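PDB 2R00: aspartate-semialdehyde dehydrogenase from Vibrio cholerae, which catalyses the NADPH-dependent reductive dephosphorylation of L-aspartyl-4-phosphate to L-aspartate-semialdehyde, an early step towards lysine and methionine. Local coordinates for residues Q24-P29 against A320-V325; V66-F71 against L330-Y335; M136-K141 against D269-F274. One frame throughout, in Å; residues are numbered along the deposited sequence.

Contact 1: Q24-P29 against A320-V325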
loop_
_atom_site.group_PDB
_atom_site.type_symbol
_atom_site.label_atom_id
_atom_site.label_comp_id
_atom_site.label_asym_id
_atom_site.label_seq_id
_atom_site.Cartn_x
_atom_site.Cartn_y
_atom_site.Cartn_z
ATOM N N GLN A 24 7.213 11.761 31.723
ATOM C CA GLN A 24 8.402 11.423 32.493
ATOM C C GLN A 24 9.671 11.464 31.610
ATOM O O GLN A 24 10.607 12.223 31.889
ATOM C CB GLN A 24 8.201 10.063 33.158
ATOM C CG GLN A 24 9.364 9.589 34.004
ATOM C CD GLN A 24 9.039 8.307 34.715
ATOM O OE1 GLN A 24 8.377 8.313 35.747
ATOM N NE2 GLN A 24 9.506 7.187 34.168
ATOM N N GLU A 25 9.671 10.693 30.524
ATOM C CA GLU A 25 10.806 10.651 29.594
ATOM C C GLU A 25 11.219 12.029 29.049
ATOM O O GLU A 25 12.415 12.341 28.977
ATOM C CB GLU A 25 10.539 9.648 28.465
ATOM C CG GLU A 25 10.650 8.197 28.932
ATOM C CD GLU A 25 10.091 7.176 27.948
ATOM O OE1 GLU A 25 9.834 7.539 26.769
ATOM O OE2 GLU A 25 9.918 5.998 28.356
ATOM N N ARG A 26 10.233 12.848 28.683
ATOM C CA ARG A 26 10.475 14.200 28.163
ATOM C C ARG A 26 10.768 15.233 29.263
ATOM O O ARG A 26 11.015 16.411 28.976
ATOM C CB ARG A 26 9.289 14.665 27.304
ATOM C CG ARG A 26 9.130 13.922 25.997
ATOM C CD ARG A 26 8.305 14.720 24.982
ATOM N NE ARG A 26 8.851 14.502 23.649
ATOM C CZ ARG A 26 9.360 15.443 22.860
ATOM N NH1 ARG A 26 9.367 16.721 23.214
ATOM N NH2 ARG A 26 9.837 15.091 21.681
ATOM N N GLU A 27 10.731 14.792 30.519
ATOM C CA GLU A 27 11.008 15.662 31.669
ATOM C C GLU A 27 10.136 16.933 31.658
ATOM O O GLU A 27 10.615 18.054 31.883
ATOM C CB GLU A 27 12.513 15.991 31.752
ATOM C CG GLU A 27 13.428 14.756 31.892
ATOM C CD GLU A 27 14.914 15.098 31.755
ATOM O OE1 GLU A 27 15.361 16.105 32.352
ATOM O OE2 GLU A 27 15.639 14.353 31.050
ATOM N N PHE A 28 8.844 16.742 31.397
ATOM C CA PHE A 28 7.874 17.836 31.457
ATOM C C PHE A 28 7.835 18.418 32.874
ATOM O O PHE A 28 7.854 17.652 33.842
ATOM C CB PHE A 28 6.476 17.348 31.051
ATOM C CG PHE A 28 5.508 18.465 30.786
ATOM C CD1 PHE A 28 5.381 19.000 29.514
ATOM C CD2 PHE A 28 4.726 18.986 31.811
ATOM C CE1 PHE A 28 4.495 20.047 29.270
ATOM C CE2 PHE A 28 3.841 20.036 31.580
ATOM C CZ PHE A 28 3.723 20.561 30.309
ATOM N N PRO A 29 7.795 19.765 33.000
ATOM C CA PRO A 29 7.786 20.377 34.331
ATOM C C PRO A 29 6.448 20.191 35.060
ATOM O O PRO A 29 5.630 21.107 35.123
ATOM C CB PRO A 29 8.074 21.850 34.045
ATOM C CG PRO A 29 7.560 22.075 32.663
ATOM C CD PRO A 29 7.787 20.780 31.928
ATOM N N ALA A 320 1.048 9.212 19.128
ATOM C CA ALA A 320 -0.092 10.012 19.588
ATOM C C ALA A 320 0.206 10.726 20.910
ATOM O O ALA A 320 -0.042 11.927 21.052
ATOM C CB ALA A 320 -1.308 9.129 19.737
ATOM N N ALA A 321 0.753 9.978 21.867
ATOM C CA ALA A 321 1.033 10.499 23.199
ATOM C C ALA A 321 2.089 11.595 23.146
ATOM O O ALA A 321 1.936 12.642 23.769
ATOM C CB ALA A 321 1.461 9.379 24.120
ATOM N N THR A 322 3.146 11.353 22.369
ATOM C CA THR A 322 4.230 12.311 22.190
ATOM C C THR A 322 3.765 13.604 21.525
ATOM O O THR A 322 4.183 14.693 21.935
ATOM C CB THR A 322 5.378 11.678 21.380
ATOM O OG1 THR A 322 5.873 10.536 22.097
ATOM C CG2 THR A 322 6.515 12.672 21.142
ATOM N N ASN A 323 2.910 13.501 20.503
ATOM C CA ASN A 323 2.396 14.707 19.853
ATOM C C ASN A 323 1.677 15.605 20.863
ATOM O O ASN A 323 1.894 16.827 20.898
ATOM C CB ASN A 323 1.462 14.354 18.685
ATOM C CG ASN A 323 1.255 15.518 17.740
ATOM O OD1 ASN A 323 2.122 15.819 16.915
ATOM N ND2 ASN A 323 0.105 16.184 17.853
ATOM N N ALA A 324 0.840 14.972 21.686
ATOM C CA ALA A 324 0.081 15.613 22.763
ATOM C C ALA A 324 0.977 16.311 23.777
ATOM O O ALA A 324 0.695 17.439 24.182
ATOM C CB ALA A 324 -0.787 14.571 23.471
ATOM N N VAL A 325 2.048 15.641 24.196
ATOM C CA VAL A 325 3.001 16.246 25.135
ATOM C C VAL A 325 3.765 17.422 24.490
ATOM O O VAL A 325 3.947 18.464 25.128
ATOM C CB VAL A 325 3.946 15.183 25.755
ATOM C CG1 VAL A 325 4.918 15.814 26.760
ATOM C CG2 VAL A 325 3.129 14.095 26.442
#
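R26 and F28 belong to the first beta-alpha-beta crossover of the Rossmann-fold nucleotide-binding domain, in the link from helix 14-25 to strand 30-37, and there they meet T322 and V325 on the C-terminal helix 316-335. Helix 14-25 closes with a Schellman motif in which E27 takes a positive phi (53°) and its N bonds to Q24 O at 2.9 Å. This reversal leaves R26 and F28 both directed at the long helix.

The R26 side chain runs over the helix, antiparallel to the side chain of V325 and at about a right angle to that of T322. Its aliphatic part does the first touching, R26 CD lying 4.0 Å from V325 CG1. A bend at chi3 (143°) then carries the guanidinium past T322, whose methyl CG2 approaches it obliquely, 3.9 Å from R26 NE. The T322 hydroxyl is held by K318 O one turn earlier, which fixes the rotation that presents CG2 to the arginine. The charged end of R26 is satisfied further along the same helix, where NH1 forms a salt bridge with E329. A second link of this kind, between E25 and K318, ties the end of helix 14-25 to the first turn of helix 316-335.

F28 is buried, as are T322 and V325; R26 is the exposed member of the contact. P29 CD sits 3.4 Å above one face of the F28 ring, toward the rim, and V6 of strand 4-9 also packs on it. V325 CG1, already in contact with R26, comes up to the phenyl group obliquely, 4.2 Å from F28 CD1.

Contact 2: V66-F71 against L330-Y335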
loop_
_atom_site.group_PDB
_atom_site.type_symbol
_atom_site.label_atom_id
_atom_site.label_comp_id
_atom_site.label_asym_id
_atom_site.label_seq_id
_atom_site.Cartn_x
_atom_site.Cartn_y
_atom_site.Cartn_z
ATOM N N VAL A 66 -5.783 21.868 38.297
ATOM C CA VAL A 66 -4.849 21.657 37.176
ATOM C C VAL A 66 -4.802 22.791 36.160
ATOM O O VAL A 66 -5.782 23.521 35.976
ATOM C CB VAL A 66 -5.074 20.294 36.449
ATOM C CG1 VAL A 66 -4.701 19.131 37.355
ATOM C CG2 VAL A 66 -6.497 20.141 35.986
ATOM N N HIS A 67 -3.650 22.919 35.504
ATOM C CA HIS A 67 -3.454 23.888 34.435
ATOM C C HIS A 67 -3.805 23.287 33.075
ATOM O O HIS A 67 -4.368 23.963 32.217
ATOM C CB HIS A 67 -2.002 24.357 34.404
ATOM C CG HIS A 67 -1.570 25.080 35.643
ATOM N ND1 HIS A 67 -0.953 24.442 36.701
ATOM C CD2 HIS A 67 -1.657 26.387 35.988
ATOM C CE1 HIS A 67 -0.685 25.326 37.646
ATOM N NE2 HIS A 67 -1.100 26.514 37.239
ATOM N N ILE A 68 -3.439 22.022 32.892
ATOM C CA ILE A 68 -3.532 21.338 31.595
ATOM C C ILE A 68 -4.009 19.907 31.809
ATOM O O ILE A 68 -3.616 19.242 32.773
ATOM C CB ILE A 68 -2.163 21.331 30.855
ATOM C CG1 ILE A 68 -1.725 22.758 30.504
ATOM C CG2 ILE A 68 -2.209 20.462 29.571
ATOM C CD1 ILE A 68 -0.235 22.880 30.218
ATOM N N ALA A 69 -4.869 19.435 30.914
ATOM C CA ALA A 69 -5.296 18.045 30.970
ATOM C C ALA A 69 -5.073 17.394 29.618
ATOM O O ALA A 69 -5.315 18.017 28.591
ATOM C CB ALA A 69 -6.764 17.943 31.383
ATOM N N LEU A 70 -4.590 16.156 29.637
ATOM C CA LEU A 70 -4.481 15.332 28.441
ATOM C C LEU A 70 -5.592 14.294 28.508
ATOM O O LEU A 70 -5.649 13.507 29.453
ATOM C CB LEU A 70 -3.102 14.637 28.362
ATOM C CG LEU A 70 -1.811 15.407 28.661
ATOM C CD1 LEU A 70 -0.584 14.487 28.617
ATOM C CD2 LEU A 70 -1.612 16.579 27.705
ATOM N N PHE A 71 -6.478 14.303 27.515
ATOM C CA PHE A 71 -7.624 13.386 27.484
ATOM C C PHE A 71 -7.374 12.267 26.485
ATOM O O PHE A 71 -7.037 12.526 25.327
ATOM C CB PHE A 71 -8.897 14.132 27.040
ATOM C CG PHE A 71 -9.626 14.883 28.142
ATOM C CD1 PHE A 71 -8.950 15.444 29.236
ATOM C CD2 PHE A 71 -11.003 15.087 28.041
ATOM C CE1 PHE A 71 -9.654 16.146 30.227
ATOM C CE2 PHE A 71 -11.714 15.780 29.029
ATOM C CZ PHE A 71 -11.035 16.321 30.120
ATOM N N LEU A 330 4.885 23.363 24.194
ATOM C CA LEU A 330 4.809 24.659 23.526
ATOM C C LEU A 330 3.791 25.590 24.179
ATOM O O LEU A 330 4.009 26.801 24.286
ATOM C CB LEU A 330 4.496 24.466 22.042
ATOM C CG LEU A 330 5.628 24.527 21.018
ATOM C CD1 LEU A 330 6.954 24.002 21.540
ATOM C CD2 LEU A 330 5.213 23.778 19.751
ATOM N N LEU A 331 2.685 25.008 24.625
ATOM C CA LEU A 331 1.636 25.747 25.311
ATOM C C LEU A 331 2.215 26.421 26.558
ATOM O O LEU A 331 2.076 27.624 26.747
ATOM C CB LEU A 331 0.490 24.792 25.681
ATOM C CG LEU A 331 -0.702 25.347 26.453
ATOM C CD1 LEU A 331 -1.408 26.419 25.643
ATOM C CD2 LEU A 331 -1.656 24.220 26.810
ATOM N N VAL A 332 2.882 25.614 27.377
ATOM C CA VAL A 332 3.549 26.036 28.610
ATOM C C VAL A 332 4.644 27.089 28.381
ATOM O O VAL A 332 4.772 28.046 29.151
ATOM C CB VAL A 332 4.129 24.774 29.314
ATOM C CG1 VAL A 332 5.523 25.015 29.918
ATOM C CG2 VAL A 332 3.121 24.209 30.313
ATOM N N ARG A 333 5.419 26.903 27.312
ATOM C CA ARG A 333 6.545 27.767 26.981
ATOM C C ARG A 333 6.091 29.184 26.620
ATOM O O ARG A 333 6.597 30.169 27.169
ATOM C CB ARG A 333 7.332 27.159 25.814
ATOM C CG ARG A 333 8.732 27.723 25.616
ATOM C CD ARG A 333 8.918 28.200 24.180
ATOM N NE ARG A 333 9.445 27.175 23.285
ATOM C CZ ARG A 333 9.352 27.212 21.958
ATOM N NH1 ARG A 333 8.722 28.212 21.345
ATOM N NH2 ARG A 333 9.877 26.233 21.238
ATOM N N ASP A 334 5.126 29.275 25.706
ATOM C CA ASP A 334 4.774 30.544 25.067
ATOM C C ASP A 334 3.496 31.215 25.574
ATOM O O ASP A 334 3.246 32.386 25.254
ATOM C CB ASP A 334 4.681 30.355 23.545
ATOM C CG ASP A 334 5.990 29.892 22.927
ATOM O OD1 ASP A 334 7.067 30.196 23.481
ATOM O OD2 ASP A 334 5.946 29.225 21.875
ATOM N N TYR A 335 2.686 30.491 26.351
ATOM C CA TYR A 335 1.379 31.013 26.769
ATOM C C TYR A 335 1.119 30.989 28.278
ATOM O O TYR A 335 0.121 31.543 28.746
ATOM C CB TYR A 335 0.247 30.320 25.986
ATOM C CG TYR A 335 0.411 30.431 24.484
ATOM C CD1 TYR A 335 1.030 29.415 23.755
ATOM C CD2 TYR A 335 -0.024 31.566 23.794
ATOM C CE1 TYR A 335 1.196 29.511 22.379
ATOM C CE2 TYR A 335 0.146 31.678 22.419
ATOM C CZ TYR A 335 0.754 30.642 21.717
ATOM O OH TYR A 335 0.927 30.736 20.353
#
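Where I68 of the Rossmann sheet meets L331 and V332 of the C-terminal helix 316-335, the flat groups lie in the same last turns of the helix: the R333 guanidinium has L330 CD1 over one face, 3.7 Å above the plane and toward the rim, with D334 OD1 at its edge and in plane, while the Y335 ring has L331 O at its edge. R333 and D334 are also joined by a salt bridge, NH1 to OD2 at 3.0 Å, on an exposed side of the helix. On the strand, the ring of F71 stands edge-to-face with F9.

The helix is laid against one face of this sheet, the core of the nucleotide-binding domain. Strand 68-71 runs parallel to both its neighbours, 4-9 and 91-94, so I68 projects from the interior of the sheet. The alternation of the strand sends F71 to the other face, where it packs on helix 75-87.

One isoleucine arm carries the whole contact. With CG1 beside the backbone N (chi1 -64°) and CD1 extended beyond it (chi2 161°), I68 reaches out from the strand between two adjacent side chains of the helix. It meets L331 tip to tip, CD1 lying 3.9 Å from L331 CD2. V91 of strand 91-94 also touches L331, and F4 of strand 4-9 touches V332, so these two helix residues span three adjacent strands. V332 crosses the isoleucine at about a right angle, and its methyl CG2 comes within 3.6 Å of I68 CD1.

Contact 3: M136-K141 against D269-F274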
loop_
_atom_site.group_PDB
_atom_site.type_symbol
_atom_site.label_atom_id
_atom_site.label_comp_id
_atom_site.label_asym_id
_atom_site.label_seq_id
_atom_site.Cartn_x
_atom_site.Cartn_y
_atom_site.Cartn_z
ATOM N N MET A 136 2.000 11.438 8.520
ATOM C CA MET A 136 2.083 11.941 7.152
ATOM C C MET A 136 2.518 13.407 7.106
ATOM O O MET A 136 3.351 13.795 6.279
ATOM C CB MET A 136 0.739 11.754 6.420
ATOM C CG MET A 136 0.765 12.211 4.956
ATOM S SD MET A 136 -0.773 11.952 4.046
ATOM C CE MET A 136 -1.859 13.177 4.766
ATOM N N LEU A 137 1.939 14.213 7.989
ATOM C CA LEU A 137 2.187 15.652 8.003
ATOM C C LEU A 137 3.610 16.022 8.425
ATOM O O LEU A 137 4.195 16.978 7.902
ATOM C CB LEU A 137 1.158 16.351 8.890
ATOM C CG LEU A 137 -0.047 16.849 8.084
ATOM C CD1 LEU A 137 -1.279 16.836 8.891
ATOM C CD2 LEU A 137 0.203 18.253 7.569
ATOM N N VAL A 138 4.158 15.277 9.377
ATOM C CA VAL A 138 5.563 15.430 9.741
ATOM C C VAL A 138 6.453 15.174 8.514
ATOM O O VAL A 138 7.312 15.993 8.178
ATOM C CB VAL A 138 5.937 14.541 10.941
ATOM C CG1 VAL A 138 7.446 14.467 11.115
ATOM C CG2 VAL A 138 5.305 15.110 12.223
ATOM N N ALA A 139 6.223 14.053 7.837
ATOM C CA ALA A 139 6.996 13.683 6.649
ATOM C C ALA A 139 6.855 14.642 5.469
ATOM O O ALA A 139 7.820 14.869 4.752
ATOM C CB ALA A 139 6.662 12.244 6.216
ATOM N N LEU A 140 5.664 15.199 5.264
ATOM C CA LEU A 140 5.373 16.015 4.078
ATOM C C LEU A 140 5.718 17.495 4.200
ATOM O O LEU A 140 5.973 18.160 3.196
ATOM C CB LEU A 140 3.898 15.882 3.689
ATOM C CG LEU A 140 3.498 14.944 2.544
ATOM C CD1 LEU A 140 4.389 13.738 2.419
ATOM C CD2 LEU A 140 2.034 14.538 2.651
ATOM N N LYS A 141 5.700 18.009 5.426
ATOM C CA LYS A 141 5.919 19.437 5.659
ATOM C C LYS A 141 7.177 20.031 4.991
ATOM O O LYS A 141 7.067 21.083 4.350
ATOM C CB LYS A 141 5.856 19.774 7.162
ATOM C CG LYS A 141 5.845 21.278 7.495
ATOM C CD LYS A 141 4.812 22.055 6.681
ATOM C CE LYS A 141 4.544 23.435 7.287
ATOM N NZ LYS A 141 5.775 24.093 7.797
ATOM N N ASP A 269 13.723 17.290 12.199
ATOM C CA ASP A 269 13.608 16.684 13.532
ATOM C C ASP A 269 12.370 15.802 13.664
ATOM O O ASP A 269 11.304 16.125 13.133
ATOM C CB ASP A 269 13.632 17.755 14.631
ATOM C CG ASP A 269 14.778 18.733 14.458
ATOM O OD1 ASP A 269 15.796 18.598 15.180
ATOM O OD2 ASP A 269 14.670 19.615 13.573
ATOM N N GLY A 270 12.529 14.679 14.360
ATOM C CA GLY A 270 11.443 13.719 14.527
ATOM C C GLY A 270 11.339 12.674 13.422
ATOM O O GLY A 270 10.591 11.706 13.552
ATOM N N ILE A 271 12.091 12.867 12.340
ATOM C CA ILE A 271 12.095 11.925 11.218
ATOM C C ILE A 271 13.358 11.075 11.223
ATOM O O ILE A 271 14.460 11.608 11.333
ATOM C CB ILE A 271 11.998 12.659 9.856
ATOM C CG1 ILE A 271 10.650 13.375 9.729
ATOM C CG2 ILE A 271 12.232 11.680 8.686
ATOM C CD1 ILE A 271 10.546 14.340 8.577
ATOM N N GLU A 272 13.194 9.759 11.120
ATOM C CA GLU A 272 14.318 8.892 10.799
ATOM C C GLU A 272 14.189 8.407 9.354
ATOM O O GLU A 272 13.235 7.697 9.005
ATOM C CB GLU A 272 14.433 7.720 11.771
ATOM C CG GLU A 272 15.586 6.768 11.417
ATOM C CD GLU A 272 16.102 5.961 12.598
ATOM O OE1 GLU A 272 15.723 6.263 13.747
ATOM O OE2 GLU A 272 16.903 5.023 12.375
ATOM N N LEU A 273 15.147 8.809 8.521
ATOM C CA LEU A 273 15.191 8.365 7.133
ATOM C C LEU A 273 16.079 7.137 6.944
ATOM O O LEU A 273 17.242 7.118 7.378
ATOM C CB LEU A 273 15.665 9.490 6.210
ATOM C CG LEU A 273 15.590 9.139 4.721
ATOM C CD1 LEU A 273 14.299 9.689 4.109
ATOM C CD2 LEU A 273 16.805 9.659 3.990
ATOM N N PHE A 274 15.521 6.128 6.271
ATOM C CA PHE A 274 16.238 4.912 5.911
ATOM C C PHE A 274 16.528 4.934 4.410
ATOM O O PHE A 274 15.605 4.932 3.583
ATOM C CB PHE A 274 15.411 3.677 6.273
ATOM C CG PHE A 274 15.172 3.517 7.741
ATOM C CD1 PHE A 274 14.263 4.339 8.411
ATOM C CD2 PHE A 274 15.838 2.533 8.457
ATOM C CE1 PHE A 274 14.043 4.192 9.771
ATOM C CE2 PHE A 274 15.622 2.374 9.816
ATOM C CZ PHE A 274 14.726 3.212 10.479
#
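V138 and I271 meet through extended branches: in V138, CG1 is anti to the backbone N (chi1 167°), and in I271, CG1 lies beside the backbone N (chi1 -65°), with CD1 extended from it (chi2 168°). The two side chains lie alongside each other, pointing in opposite senses, and branch meets branch at 3.7 Å between V138 CG1 and I271 CG1. Beyond that point the isoleucine continues onto the helix backbone. Its CD1 lies 3.7 Å from V138 O and 4.1 Å from A139 CA, an approach consistent with the small side chain of A139.

All three touching residues are buried, and V292 of the neighbouring strand 292-300 also packs on V138. G270, just before I271, sits at a positive phi that suits a residue without a side chain, where the loop turns into the strand. E272 projects to the other side of strand 271-273 and is paired with R284. F274, at the far end of the segment, touches I198 of the second subunit.

Helix 131-147 starts at C131, the residue that forms the acyl-thioester intermediate, and the contact lies about two turns further on. Such a helix, led by the catalytic cysteine and packed against the mixed sheet of the C-terminal dimerisation domain, is characteristic of the aspartate-semialdehyde dehydrogenase fold.

In the fold
Contacts 1 and 2 are neighbours in the nucleotide-binding domain, their centres 11 Å apart. Both use helix 316-335, which returns the end of the chain to the Rossmann sheet. Their segments alternate along the sequence, and F28 CZ lies 3.7 Å from V332 CG2. Contact 3 falls in the dimerisation domain, its centre 18 Å from that of contact 1 and 25 Å from that of contact 2, nested in sequence inside the loops both close. The C-terminal helix thus completes the N-terminal domain last. The side chains of T322 in contact 1 and V138 in contact 3 each lie about 9 Å from that of C131, and T322 is about 8 Å from N315, predicted to bind NADP(+).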